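Local coordinates for benzoylformate Decarboxylase (Polynucleobacter necessarius, PDB 4K9Q), which binds thiamine diphosphate with magnesium and probably decarboxylates benzoylformate to benzaldehyde and carbon dioxide, at residues E357-N362 with T506-A511; H353-V358 with V452-E457; N300-S303 with D309-V312; V268-P273 with L317-A322. All coordinates share one frame; numbering follows the deposited sequence.

Contact 1 (E357-N362 with T506-A511); sequences EVLKEN and TAYLEA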
loop_
_atom_site.group_PDB
_atom_site.type_symbol
_atom_site.label_atom_id
_atom_site.label_comp_id
_atom_site.label_asym_id
_atom_site.label_seq_id
_atom_site.Cartn_x
_atom_site.Cartn_y
_atom_site.Cartn_z
ATOM N N GLU A 357 -25.664 37.396 15.733
ATOM C CA GLU A 357 -26.523 37.845 16.831
ATOM C C GLU A 357 -28.002 37.781 16.471
ATOM O O GLU A 357 -28.827 37.377 17.291
ATOM C CB GLU A 357 -26.178 39.272 17.242
ATOM C CG GLU A 357 -24.857 39.419 17.975
ATOM C CD GLU A 357 -24.547 40.874 18.242
ATOM O OE1 GLU A 357 -25.372 41.526 18.918
ATOM O OE2 GLU A 357 -23.504 41.372 17.758
ATOM N N VAL A 358 -28.338 38.196 15.251
ATOM C CA VAL A 358 -29.723 38.141 14.782
ATOM C C VAL A 358 -30.231 36.699 14.714
ATOM O O VAL A 358 -31.364 36.399 15.092
ATOM C CB VAL A 358 -29.889 38.859 13.426
ATOM C CG1 VAL A 358 -31.275 38.608 12.848
ATOM C CG2 VAL A 358 -29.647 40.347 13.616
ATOM N N LEU A 359 -29.383 35.788 14.254
ATOM C CA LEU A 359 -29.783 34.388 14.220
ATOM C C LEU A 359 -29.982 33.854 15.640
ATOM O O LEU A 359 -30.990 33.214 15.934
ATOM C CB LEU A 359 -28.744 33.552 13.483
ATOM C CG LEU A 359 -28.537 33.856 12.009
ATOM C CD1 LEU A 359 -27.424 32.971 11.468
ATOM C CD2 LEU A 359 -29.828 33.614 11.249
ATOM N N LYS A 360 -29.029 34.137 16.520
ATOM C CA LYS A 360 -29.096 33.651 17.895
ATOM C C LYS A 360 -30.370 34.133 18.608
ATOM O O LYS A 360 -31.111 33.331 19.190
ATOM C CB LYS A 360 -27.828 34.058 18.659
ATOM C CG LYS A 360 -27.850 33.757 20.142
ATOM C CD LYS A 360 -27.937 32.271 20.416
ATOM C CE LYS A 360 -28.122 32.013 21.906
ATOM N NZ LYS A 360 -28.037 30.571 22.245
ATOM N N GLU A 361 -30.639 35.433 18.536
ATOM C CA GLU A 361 -31.747 36.005 19.300
ATOM C C GLU A 361 -33.118 35.588 18.774
ATOM O O GLU A 361 -34.125 35.792 19.449
ATOM C CB GLU A 361 -31.629 37.532 19.380
ATOM C CG GLU A 361 -31.834 38.240 18.067
ATOM C CD GLU A 361 -31.400 39.702 18.103
ATOM O OE1 GLU A 361 -30.792 40.139 19.110
ATOM O OE2 GLU A 361 -31.659 40.411 17.112
ATOM N N ASN A 362 -33.155 34.999 17.579
ATOM C CA ASN A 362 -34.406 34.509 17.006
ATOM C C ASN A 362 -34.485 32.983 16.934
ATOM O O ASN A 362 -35.416 32.437 16.342
ATOM C CB ASN A 362 -34.633 35.101 15.611
ATOM C CG ASN A 362 -34.954 36.585 15.653
ATOM O OD1 ASN A 362 -36.057 36.984 16.033
ATOM N ND2 ASN A 362 -33.998 37.409 15.238
ATOM N N THR A 506 -36.853 38.127 9.384
ATOM C CA THR A 506 -38.085 37.629 8.778
ATOM C C THR A 506 -37.852 36.308 8.051
ATOM O O THR A 506 -38.634 35.365 8.183
ATOM C CB THR A 506 -38.672 38.642 7.789
ATOM O OG1 THR A 506 -38.948 39.864 8.484
ATOM C CG2 THR A 506 -39.961 38.105 7.180
ATOM N N ALA A 507 -36.783 36.251 7.266
ATOM C CA ALA A 507 -36.482 35.043 6.499
ATOM C C ALA A 507 -36.158 33.852 7.411
ATOM O O ALA A 507 -36.567 32.715 7.143
ATOM C CB ALA A 507 -35.345 35.308 5.530
ATOM N N TYR A 508 -35.421 34.125 8.483
ATOM C CA TYR A 508 -35.001 33.083 9.402
ATOM C C TYR A 508 -36.190 32.510 10.172
ATOM O O TYR A 508 -36.332 31.290 10.294
ATOM C CB TYR A 508 -33.913 33.614 10.341
ATOM C CG TYR A 508 -33.347 32.581 11.295
ATOM C CD1 TYR A 508 -32.865 31.352 10.833
ATOM C CD2 TYR A 508 -33.290 32.837 12.664
ATOM C CE1 TYR A 508 -32.340 30.417 11.717
ATOM C CE2 TYR A 508 -32.769 31.912 13.546
ATOM C CZ TYR A 508 -32.302 30.697 13.068
ATOM O OH TYR A 508 -31.778 29.772 13.951
ATOM N N LEU A 509 -37.053 33.388 10.678
ATOM C CA LEU A 509 -38.280 32.933 11.341
ATOM C C LEU A 509 -39.151 32.098 10.393
ATOM O O LEU A 509 -39.681 31.046 10.773
ATOM C CB LEU A 509 -39.064 34.133 11.884
ATOM C CG LEU A 509 -38.347 34.841 13.034
ATOM C CD1 LEU A 509 -39.166 36.016 13.527
ATOM C CD2 LEU A 509 -38.056 33.871 14.176
ATOM N N GLU A 510 -39.276 32.553 9.151
ATOM C CA GLU A 510 -40.009 31.795 8.145
ATOM C C GLU A 510 -39.390 30.408 7.926
ATOM O O GLU A 510 -40.095 29.401 7.894
ATOM C CB GLU A 510 -40.072 32.564 6.827
ATOM C CG GLU A 510 -40.828 31.831 5.725
ATOM C CD GLU A 510 -41.180 32.731 4.555
ATOM O OE1 GLU A 510 -41.274 33.962 4.758
ATOM O OE2 GLU A 510 -41.362 32.208 3.434
ATOM N N ALA A 511 -38.069 30.351 7.788
ATOM C CA ALA A 511 -37.406 29.065 7.585
ATOM C C ALA A 511 -37.610 28.143 8.803
ATOM O O ALA A 511 -37.783 26.934 8.660
ATOM C CB ALA A 511 -35.923 29.266 7.281
#
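Leu359 lays its methyl CD2 over one face of the Tyr508 ring. The pair joins two helices, 352-361 and 501-513, which lie side by side on one face of the parallel sheet of the C-terminal thiamine diphosphate-binding domain. CD2 of Leu359 sits almost on the ring axis, 3.7 Å from the centroid of Tyr508 and 13° off the normal. This is a CH-pi contact. The same ring meets Asn362 differently: CB of Asn362 lies in the ring plane at the edge, 4.0 Å from CD2 of Tyr508. The backbone also takes part, since Leu359 O comes within 3.3 Å of Tyr508 CE2. The ring can lie here because CG of Tyr508 is anti to the backbone N (chi1 -177°), which sends it across to the other helix. Leu509 adds a smaller contact, with its methyl CD2 3.7 Å from Asn362 O. Farther out, Tyr508 OH is hydrogen-bonded to Ser363 OG, which also bonds to Leu359 O. On the sheet side, Leu359 touches Leu426 and Tyr508 touches Val424, both of strand 423-428. With an alanine here in place of the tyrosine, Leu359 CD2 would probably face a gap where the ring had been, and the Ser363 hydroxyl would lose a partner. Asn362 is steadied from within its own segment. Its amide nitrogen ND2 donates to Val358 O at 2.8 Å, with an N-H...O angle of 158°, and the acceptor lies near the amide plane.

Contact 2 (H353-V358 with V452-E457); sequences HAVLEV and VVFQNE. With MG (magnesium ion), chain C; TPP (thiamine diphosphate), chain D.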
loop_
_atom_site.group_PDB
_atom_site.type_symbol
_atom_site.label_atom_id
_atom_site.label_comp_id
_atom_site.label_asym_id
_atom_site.label_seq_id
_atom_site.Cartn_x
_atom_site.Cartn_y
_atom_site.Cartn_z
ATOM N N HIS A 353 -20.713 39.317 12.798
ATOM C CA HIS A 353 -21.081 39.174 14.209
ATOM C C HIS A 353 -22.539 39.623 14.403
ATOM O O HIS A 353 -23.284 39.016 15.167
ATOM C CB HIS A 353 -20.138 39.967 15.121
ATOM C CG HIS A 353 -20.200 39.570 16.567
ATOM N ND1 HIS A 353 -21.275 39.865 17.380
ATOM C CD2 HIS A 353 -19.303 38.926 17.353
ATOM C CE1 HIS A 353 -21.040 39.415 18.601
ATOM N NE2 HIS A 353 -19.848 38.843 18.610
ATOM N N ALA A 354 -22.956 40.673 13.701
ATOM C CA ALA A 354 -24.335 41.134 13.848
ATOM C C ALA A 354 -25.304 40.136 13.226
ATOM O O ALA A 354 -26.370 39.871 13.776
ATOM C CB ALA A 354 -24.512 42.513 13.238
ATOM N N VAL A 355 -24.933 39.585 12.073
ATOM C CA VAL A 355 -25.731 38.540 11.437
ATOM C C VAL A 355 -25.927 37.377 12.416
ATOM O O VAL A 355 -27.047 36.896 12.614
ATOM C CB VAL A 355 -25.080 38.039 10.125
ATOM C CG1 VAL A 355 -25.826 36.817 9.577
ATOM C CG2 VAL A 355 -25.061 39.160 9.091
ATOM N N LEU A 356 -24.836 36.942 13.036
ATOM C CA LEU A 356 -24.898 35.852 14.004
ATOM C C LEU A 356 -25.793 36.183 15.203
ATOM O O LEU A 356 -26.588 35.346 15.636
ATOM C CB LEU A 356 -23.497 35.469 14.470
ATOM C CG LEU A 356 -22.624 34.779 13.422
ATOM C CD1 LEU A 356 -21.177 34.882 13.832
ATOM C CD2 LEU A 356 -23.060 33.317 13.206
ATOM N N GLU A 357 -25.664 37.396 15.733
ATOM C CA GLU A 357 -26.523 37.845 16.831
ATOM C C GLU A 357 -28.002 37.781 16.471
ATOM O O GLU A 357 -28.827 37.377 17.291
ATOM C CB GLU A 357 -26.178 39.272 17.242
ATOM C CG GLU A 357 -24.857 39.419 17.975
ATOM C CD GLU A 357 -24.547 40.874 18.242
ATOM O OE1 GLU A 357 -25.372 41.526 18.918
ATOM O OE2 GLU A 357 -23.504 41.372 17.758
ATOM N N VAL A 358 -28.338 38.196 15.251
ATOM C CA VAL A 358 -29.723 38.141 14.782
ATOM C C VAL A 358 -30.231 36.699 14.714
ATOM O O VAL A 358 -31.364 36.399 15.092
ATOM C CB VAL A 358 -29.889 38.859 13.426
ATOM C CG1 VAL A 358 -31.275 38.608 12.848
ATOM C CG2 VAL A 358 -29.647 40.347 13.616
ATOM N N VAL A 452 -27.680 29.137 6.152
ATOM C CA VAL A 452 -27.433 30.570 6.126
ATOM C C VAL A 452 -26.061 30.773 5.508
ATOM O O VAL A 452 -25.045 30.365 6.086
ATOM C CB VAL A 452 -27.486 31.201 7.530
ATOM C CG1 VAL A 452 -27.283 32.712 7.445
ATOM C CG2 VAL A 452 -28.827 30.884 8.196
ATOM N N VAL A 453 -26.033 31.378 4.326
ATOM C CA VAL A 453 -24.786 31.536 3.584
ATOM C C VAL A 453 -24.222 32.944 3.743
ATOM O O VAL A 453 -24.855 33.931 3.359
ATOM C CB VAL A 453 -24.972 31.240 2.079
ATOM C CG1 VAL A 453 -23.623 31.326 1.347
ATOM C CG2 VAL A 453 -25.611 29.886 1.868
ATOM N N PHE A 454 -23.027 33.020 4.313
ATOM C CA PHE A 454 -22.331 34.282 4.515
ATOM C C PHE A 454 -21.556 34.653 3.260
ATOM O O PHE A 454 -20.474 34.123 3.000
ATOM C CB PHE A 454 -21.407 34.173 5.738
ATOM C CG PHE A 454 -22.155 34.062 7.042
ATOM C CD1 PHE A 454 -22.865 32.915 7.359
ATOM C CD2 PHE A 454 -22.146 35.109 7.946
ATOM C CE1 PHE A 454 -23.568 32.818 8.558
ATOM C CE2 PHE A 454 -22.831 35.020 9.153
ATOM C CZ PHE A 454 -23.546 33.873 9.457
ATOM N N GLN A 455 -22.114 35.558 2.466
ATOM C CA GLN A 455 -21.535 35.841 1.158
ATOM C C GLN A 455 -20.588 37.046 1.151
ATOM O O GLN A 455 -21.026 38.189 1.057
ATOM C CB GLN A 455 -22.630 35.993 0.096
ATOM C CG GLN A 455 -22.061 36.171 -1.297
ATOM C CD GLN A 455 -23.121 36.213 -2.366
ATOM O OE1 GLN A 455 -24.022 37.053 -2.339
ATOM N NE2 GLN A 455 -23.009 35.321 -3.330
ATOM N N ASN A 456 -19.281 36.780 1.248
ATOM C CA ASN A 456 -18.270 37.833 1.110
ATOM C C ASN A 456 -17.550 37.807 -0.242
ATOM O O ASN A 456 -16.608 38.569 -0.470
ATOM C CB ASN A 456 -17.266 37.830 2.286
ATOM C CG ASN A 456 -16.580 36.485 2.469
ATOM O OD1 ASN A 456 -16.700 35.612 1.623
ATOM N ND2 ASN A 456 -15.860 36.317 3.576
ATOM N N GLU A 457 -18.029 36.946 -1.141
ATOM C CA GLU A 457 -17.480 36.805 -2.490
ATOM C C GLU A 457 -15.985 36.519 -2.514
ATOM O O GLU A 457 -15.276 36.970 -3.413
ATOM C CB GLU A 457 -17.819 38.036 -3.345
ATOM C CG GLU A 457 -19.310 38.290 -3.367
ATOM C CD GLU A 457 -19.737 39.270 -4.441
ATOM O OE1 GLU A 457 -19.202 40.394 -4.462
ATOM O OE2 GLU A 457 -20.607 38.906 -5.260
HETATM MG MG MG C . -16.437 33.441 1.659
HETATM N "N1'" TPP D . -10.475 22.332 -0.544
HETATM C "C2'" TPP D . -10.981 21.484 0.429
HETATM C CM2 TPP D . -11.709 20.232 0.040
HETATM N "N3'" TPP D . -10.810 21.764 1.771
HETATM C "C4'" TPP D . -10.138 22.900 2.152
HETATM N "N4'" TPP D . -9.964 23.156 3.447
HETATM C "C5'" TPP D . -9.657 23.779 1.181
HETATM C "C6'" TPP D . -9.808 23.490 -0.175
HETATM C "C7'" TPP D . -8.918 25.024 1.598
HETATM N N3 TPP D . -9.708 26.089 2.201
HETATM C C2 TPP D . -9.775 26.349 3.560
HETATM S S1 TPP D . -10.697 27.611 3.947
HETATM C C5 TPP D . -11.042 27.884 2.391
HETATM C C4 TPP D . -10.439 26.998 1.503
HETATM C CM4 TPP D . -10.586 27.017 0.002
HETATM C C6 TPP D . -11.924 29.066 2.102
HETATM C C7 TPP D . -13.323 28.992 2.691
HETATM O O7 TPP D . -14.028 30.051 2.085
HETATM P PA TPP D . -15.545 30.395 2.490
HETATM O O1A TPP D . -16.311 29.112 2.640
HETATM O O2A TPP D . -16.167 31.285 1.462
HETATM O O3A TPP D . -15.425 31.010 3.971
HETATM P PB TPP D . -14.838 32.440 4.414
HETATM O O1B TPP D . -13.419 32.204 4.821
HETATM O O2B TPP D . -15.676 32.884 5.592
HETATM O O3B TPP D . -14.881 33.418 3.284
HETATM O O HOH W 1 -17.921 33.299 3.473
#
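Phe454 and Val355 meet because of their first torsions. Phe454 holds CG beside its backbone N (chi1 -69°), and Val355 places CG1 on the far side from its own N (chi1 172°). The two side chains approach from opposite directions, and helix 352-361 thereby packs on strand 449-455 of the parallel sheet in the C-terminal thiamine diphosphate-binding domain. CG1 of Val355 reaches CE2 of Phe454 at 3.5 Å. Leu356 crosses at about a right angle and brings its methyl CD2 to 3.8 Å from CZ of Phe454. Both methyls reach the outer end of the ring obliquely. The contact is buried and wholly apolar. Elsewhere Phe454 touches Cys373, a residue of the cofactor site, and Leu356 leans on Leu379 and Val383 of helix 377-383. An alanine in place of Phe454 would probably leave Val355 CG1 and Leu356 CD2 without their shared partner and open a gap beside Cys373. Just after the strand, Asn456 uses both ends of its amide at the cofactor. OD1 of Asn456 binds the magnesium ion at 2.2 Å. ND2 of Asn456 donates to O3B of the thiamine diphosphate at 3.1 Å, with an N-H...O angle of 154°. Asp429 OD1 and the backbone O of Glu458 also bind the metal, and two cofactor phosphate oxygens and a water bring the ligands to six. That water ties the packing strand to the metal: it lies 2.4 Å from the magnesium ion and donates to Phe454 O at 2.7 Å.

Contact 3 (N300-S303 with D309-V312); sequences NMTS and DSLV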
loop_
_atom_site.group_PDB
_atom_site.type_symbol
_atom_site.label_atom_id
_atom_site.label_comp_id
_atom_site.label_asym_id
_atom_site.label_seq_id
_atom_site.Cartn_x
_atom_site.Cartn_y
_atom_site.Cartn_z
ATOM N N ASN A 300 -3.663 6.142 18.272
ATOM C CA ASN A 300 -2.950 6.948 17.283
ATOM C C ASN A 300 -2.671 8.353 17.813
ATOM O O ASN A 300 -1.573 8.889 17.628
ATOM C CB ASN A 300 -3.726 7.012 15.961
ATOM C CG ASN A 300 -3.035 7.888 14.919
ATOM O OD1 ASN A 300 -3.471 9.010 14.645
ATOM N ND2 ASN A 300 -1.949 7.380 14.345
ATOM N N MET A 301 -3.662 8.943 18.482
ATOM C CA MET A 301 -3.521 10.302 19.015
ATOM C C MET A 301 -2.460 10.386 20.101
ATOM O O MET A 301 -1.614 11.285 20.097
ATOM C CB MET A 301 -4.850 10.832 19.560
ATOM C CG MET A 301 -5.887 11.036 18.490
ATOM S SD MET A 301 -5.261 12.197 17.260
ATOM C CE MET A 301 -5.733 11.332 15.770
ATOM N N THR A 302 -2.499 9.452 21.040
ATOM C CA THR A 302 -1.503 9.468 22.098
ATOM C C THR A 302 -0.104 9.133 21.546
ATOM O O THR A 302 0.900 9.640 22.047
ATOM C CB THR A 302 -1.892 8.523 23.245
ATOM O OG1 THR A 302 -2.289 7.260 22.697
ATOM C CG2 THR A 302 -3.059 9.121 24.057
ATOM N N SER A 303 -0.039 8.297 20.508
ATOM C CA SER A 303 1.265 7.895 19.977
ATOM C C SER A 303 2.047 9.051 19.367
ATOM O O SER A 303 3.280 9.002 19.312
ATOM C CB SER A 303 1.133 6.751 18.961
ATOM O OG SER A 303 0.719 7.220 17.688
ATOM N N ASP A 309 2.438 12.939 29.421
ATOM C CA ASP A 309 2.182 11.552 29.807
ATOM C C ASP A 309 0.737 11.222 29.449
ATOM O O ASP A 309 -0.193 11.940 29.834
ATOM C CB ASP A 309 2.412 11.365 31.307
ATOM C CG ASP A 309 3.807 11.793 31.738
ATOM O OD1 ASP A 309 4.792 11.285 31.166
ATOM O OD2 ASP A 309 3.917 12.657 32.632
ATOM N N SER A 310 0.548 10.140 28.706
ATOM C CA SER A 310 -0.773 9.807 28.192
ATOM C C SER A 310 -1.271 8.445 28.650
ATOM O O SER A 310 -0.499 7.594 29.098
ATOM C CB SER A 310 -0.752 9.829 26.660
ATOM O OG SER A 310 0.156 8.854 26.165
ATOM N N LEU A 311 -2.581 8.258 28.540
ATOM C CA LEU A 311 -3.176 6.927 28.610
ATOM C C LEU A 311 -4.301 6.823 27.583
ATOM O O LEU A 311 -4.890 7.840 27.185
ATOM C CB LEU A 311 -3.684 6.613 30.027
ATOM C CG LEU A 311 -4.826 7.438 30.625
ATOM C CD1 LEU A 311 -6.180 6.945 30.129
ATOM C CD2 LEU A 311 -4.787 7.374 32.141
ATOM N N VAL A 312 -4.585 5.601 27.136
ATOM C CA VAL A 312 -5.684 5.377 26.199
ATOM C C VAL A 312 -6.925 4.935 26.962
ATOM O O VAL A 312 -6.877 3.977 27.751
ATOM C CB VAL A 312 -5.326 4.326 25.122
ATOM C CG1 VAL A 312 -6.396 4.293 24.026
ATOM C CG2 VAL A 312 -3.962 4.617 24.522
#
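Thr302 OG1 lies 3.6 Å from the methyl CG2 of Val312 and is gripped by two polar partners. It is hydrogen-bonded to Pro299 O and to OE1 of Gln148 of the second subunit. The contact joins the helix and the second strand of a beta-alpha-beta unit of the central, Rossmann-like domain: strand 291-296, helix 299-303 and strand 309-312. Thr302 is the residue that carries it on the helix side. Its first torsion (chi1 47°) puts OG1 between the backbone N and the carbonyl carbon and sets CG2 beside the N. The two branches thus reach different residues of the strand. CG2 of Thr302 packs on CB of Ser310 at 3.5 Å, and it also approaches Leu311 O at 3.8 Å. OG of Ser310 lies alongside, 3.6 Å from CB of Thr302. The OG1 branch is the one that meets Val312, and those two side chains run at a slant to each other. All four touching residues are buried, so the bonds to OG1 matter: they satisfy a buried hydroxyl that has a methyl of Val312 beside it. Strand 309-312 is the outermost of its sheet within this chain, and the second subunit covers it there. Backbone hydrogen bonds run from Ser310 to that subunit, and Val312 N bonds to its Ser177 OG. Ser303 O is bonded to Arg174 NH2 of the same neighbour. The side chain of Ser303 turns back on its own helix, where OG donates to Asn300 O at 2.8 Å, tilted 31° from the carbonyl plane.

Contact 4 (V268-P273 with L317-A322); sequences VVIGAP and LFLIEA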
loop_
_atom_site.group_PDB
_atom_site.type_symbol
_atom_site.label_atom_id
_atom_site.label_comp_id
_atom_site.label_asym_id
_atom_site.label_seq_id
_atom_site.Cartn_x
_atom_site.Cartn_y
_atom_site.Cartn_z
ATOM N N VAL A 268 -4.213 19.336 31.842
ATOM C CA VAL A 268 -4.916 18.064 31.771
ATOM C C VAL A 268 -5.828 18.028 30.538
ATOM O O VAL A 268 -6.868 18.694 30.497
ATOM C CB VAL A 268 -5.742 17.809 33.046
ATOM C CG1 VAL A 268 -6.407 16.432 32.988
ATOM C CG2 VAL A 268 -4.852 17.906 34.285
ATOM N N VAL A 269 -5.430 17.253 29.533
ATOM C CA VAL A 269 -6.180 17.177 28.280
ATOM C C VAL A 269 -7.007 15.901 28.226
ATOM O O VAL A 269 -6.452 14.799 28.251
ATOM C CB VAL A 269 -5.223 17.192 27.069
ATOM C CG1 VAL A 269 -6.009 17.239 25.760
ATOM C CG2 VAL A 269 -4.243 18.373 27.174
ATOM N N ILE A 270 -8.327 16.038 28.145
ATOM C CA ILE A 270 -9.203 14.871 28.110
ATOM C C ILE A 270 -9.980 14.793 26.796
ATOM O O ILE A 270 -10.776 15.682 26.488
ATOM C CB ILE A 270 -10.178 14.867 29.317
ATOM C CG1 ILE A 270 -9.386 14.889 30.631
ATOM C CG2 ILE A 270 -11.077 13.636 29.279
ATOM C CD1 ILE A 270 -10.267 14.926 31.855
ATOM N N GLY A 271 -9.733 13.738 26.020
ATOM C CA GLY A 271 -10.533 13.463 24.829
ATOM C C GLY A 271 -10.139 14.237 23.580
ATOM O O GLY A 271 -10.975 14.512 22.703
ATOM N N ALA A 272 -8.858 14.577 23.486
ATOM C CA ALA A 272 -8.357 15.395 22.387
ATOM C C ALA A 272 -6.953 14.998 21.964
ATOM O O ALA A 272 -6.175 14.482 22.769
ATOM C CB ALA A 272 -8.345 16.858 22.806
ATOM N N PRO A 273 -6.612 15.285 20.702
ATOM C CA PRO A 273 -5.213 15.284 20.264
ATOM C C PRO A 273 -4.411 16.317 21.057
ATOM O O PRO A 273 -4.952 17.308 21.568
ATOM C CB PRO A 273 -5.293 15.756 18.804
ATOM C CG PRO A 273 -6.729 15.578 18.400
ATOM C CD PRO A 273 -7.531 15.755 19.647
ATOM N N LEU A 317 -15.385 6.620 30.614
ATOM C CA LEU A 317 -14.826 5.664 31.561
ATOM C C LEU A 317 -13.700 6.299 32.378
ATOM O O LEU A 317 -13.622 6.098 33.591
ATOM C CB LEU A 317 -14.337 4.414 30.843
ATOM C CG LEU A 317 -15.484 3.632 30.203
ATOM C CD1 LEU A 317 -14.981 2.343 29.594
ATOM C CD2 LEU A 317 -16.555 3.341 31.232
ATOM N N PHE A 318 -12.842 7.085 31.730
ATOM C CA PHE A 318 -11.786 7.764 32.477
ATOM C C PHE A 318 -12.330 8.777 33.478
ATOM O O PHE A 318 -11.910 8.800 34.627
ATOM C CB PHE A 318 -10.784 8.480 31.578
ATOM C CG PHE A 318 -9.797 9.298 32.359
ATOM C CD1 PHE A 318 -8.680 8.695 32.932
ATOM C CD2 PHE A 318 -10.019 10.648 32.584
ATOM C CE1 PHE A 318 -7.780 9.445 33.683
ATOM C CE2 PHE A 318 -9.134 11.396 33.332
ATOM C CZ PHE A 318 -8.013 10.795 33.880
ATOM N N LEU A 319 -13.245 9.631 33.036
ATOM C CA LEU A 319 -13.770 10.677 33.913
ATOM C C LEU A 319 -14.466 10.079 35.144
ATOM O O LEU A 319 -14.340 10.592 36.253
ATOM C CB LEU A 319 -14.717 11.599 33.141
ATOM C CG LEU A 319 -13.991 12.535 32.168
ATOM C CD1 LEU A 319 -14.948 13.083 31.114
ATOM C CD2 LEU A 319 -13.296 13.667 32.932
ATOM N N ILE A 320 -15.190 8.988 34.941
ATOM C CA ILE A 320 -15.856 8.302 36.047
ATOM C C ILE A 320 -14.839 7.745 37.052
ATOM O O ILE A 320 -14.984 7.921 38.265
ATOM C CB ILE A 320 -16.776 7.173 35.527
ATOM C CG1 ILE A 320 -17.993 7.778 34.819
ATOM C CG2 ILE A 320 -17.223 6.286 36.670
ATOM C CD1 ILE A 320 -18.765 6.780 34.004
ATOM N N GLU A 321 -13.791 7.101 36.546
ATOM C CA GLU A 321 -12.773 6.529 37.418
ATOM C C GLU A 321 -11.947 7.600 38.139
ATOM O O GLU A 321 -11.607 7.450 39.314
ATOM C CB GLU A 321 -11.860 5.580 36.636
ATOM C CG GLU A 321 -12.545 4.283 36.203
ATOM C CD GLU A 321 -13.267 3.597 37.355
ATOM O OE1 GLU A 321 -12.606 3.261 38.360
ATOM O OE2 GLU A 321 -14.501 3.406 37.265
ATOM N N ALA A 322 -11.621 8.680 37.436
ATOM C CA ALA A 322 -10.762 9.703 38.013
ATOM C C ALA A 322 -11.507 10.468 39.100
ATOM O O ALA A 322 -10.925 10.828 40.122
ATOM C CB ALA A 322 -10.267 10.645 36.940
#
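Ile270 and Leu319 meet methyl to methyl, with CD1 of Ile270 3.5 Å from CD2 of Leu319. That is tighter than usual for two carbons. Ile270 stands at the end of strand 266-270 in the parallel sheet of the central domain, and Leu319 and Phe318 come from helix 315-323, which covers the sheet. The reach of Ile270 follows from its shape. CG1 lies beside the backbone N (chi1 -58°) and the chain beyond it is extended (chi2 178°), which carries CD1 straight out to the helix. Phe318 takes the other choice at its first bond, with CG opposite the backbone N (chi1 174°), and so swings its ring toward the strand. CD1 of Ile270 meets this ring at its edge, near the ring plane, 4.0 Å from CE2 of Phe318. The two side chains cross at about a right angle. The first side-chain bond of Leu319 does not aim at the strand; its branch CD2 bends in to make the close approach. One face of the Phe318 ring is taken by its own helix: CB of Ala322 sits 3.7 Å above the ring plane, toward the rim. Phe220 of helix 214-224 touches both Ile270 and Leu319, and Val295 of strand 291-296 touches Phe318. Leu317 packs on Pro184 of the second subunit. The touching groups are all hydrocarbon and all buried. The contact therefore rests on shape and the exclusion of water, and one methyl, CD1 of Ile270, makes both of its closest approaches.

Overall arrangement
The contacts form two pairs in two domains. Contacts 3 and 4 come first along the chain and belong to one sheet of the central domain. Their centres are 11 Å apart, and contact 3 is nested inside the loop closed by contact 4. Leu311 touches Phe318, and Met301 touches Pro273. Contacts 1 and 2 follow, both on helix 352-361, again with centres 11 Å apart. Leu359 of contact 1 meets Val452 of contact 2. The pairs do not touch: centres lie 36 to 43 Å apart. Contact 2 reaches the metal and cofactor, while contacts 3 and 4 lie away from that site, with contact 3 at the subunit interface.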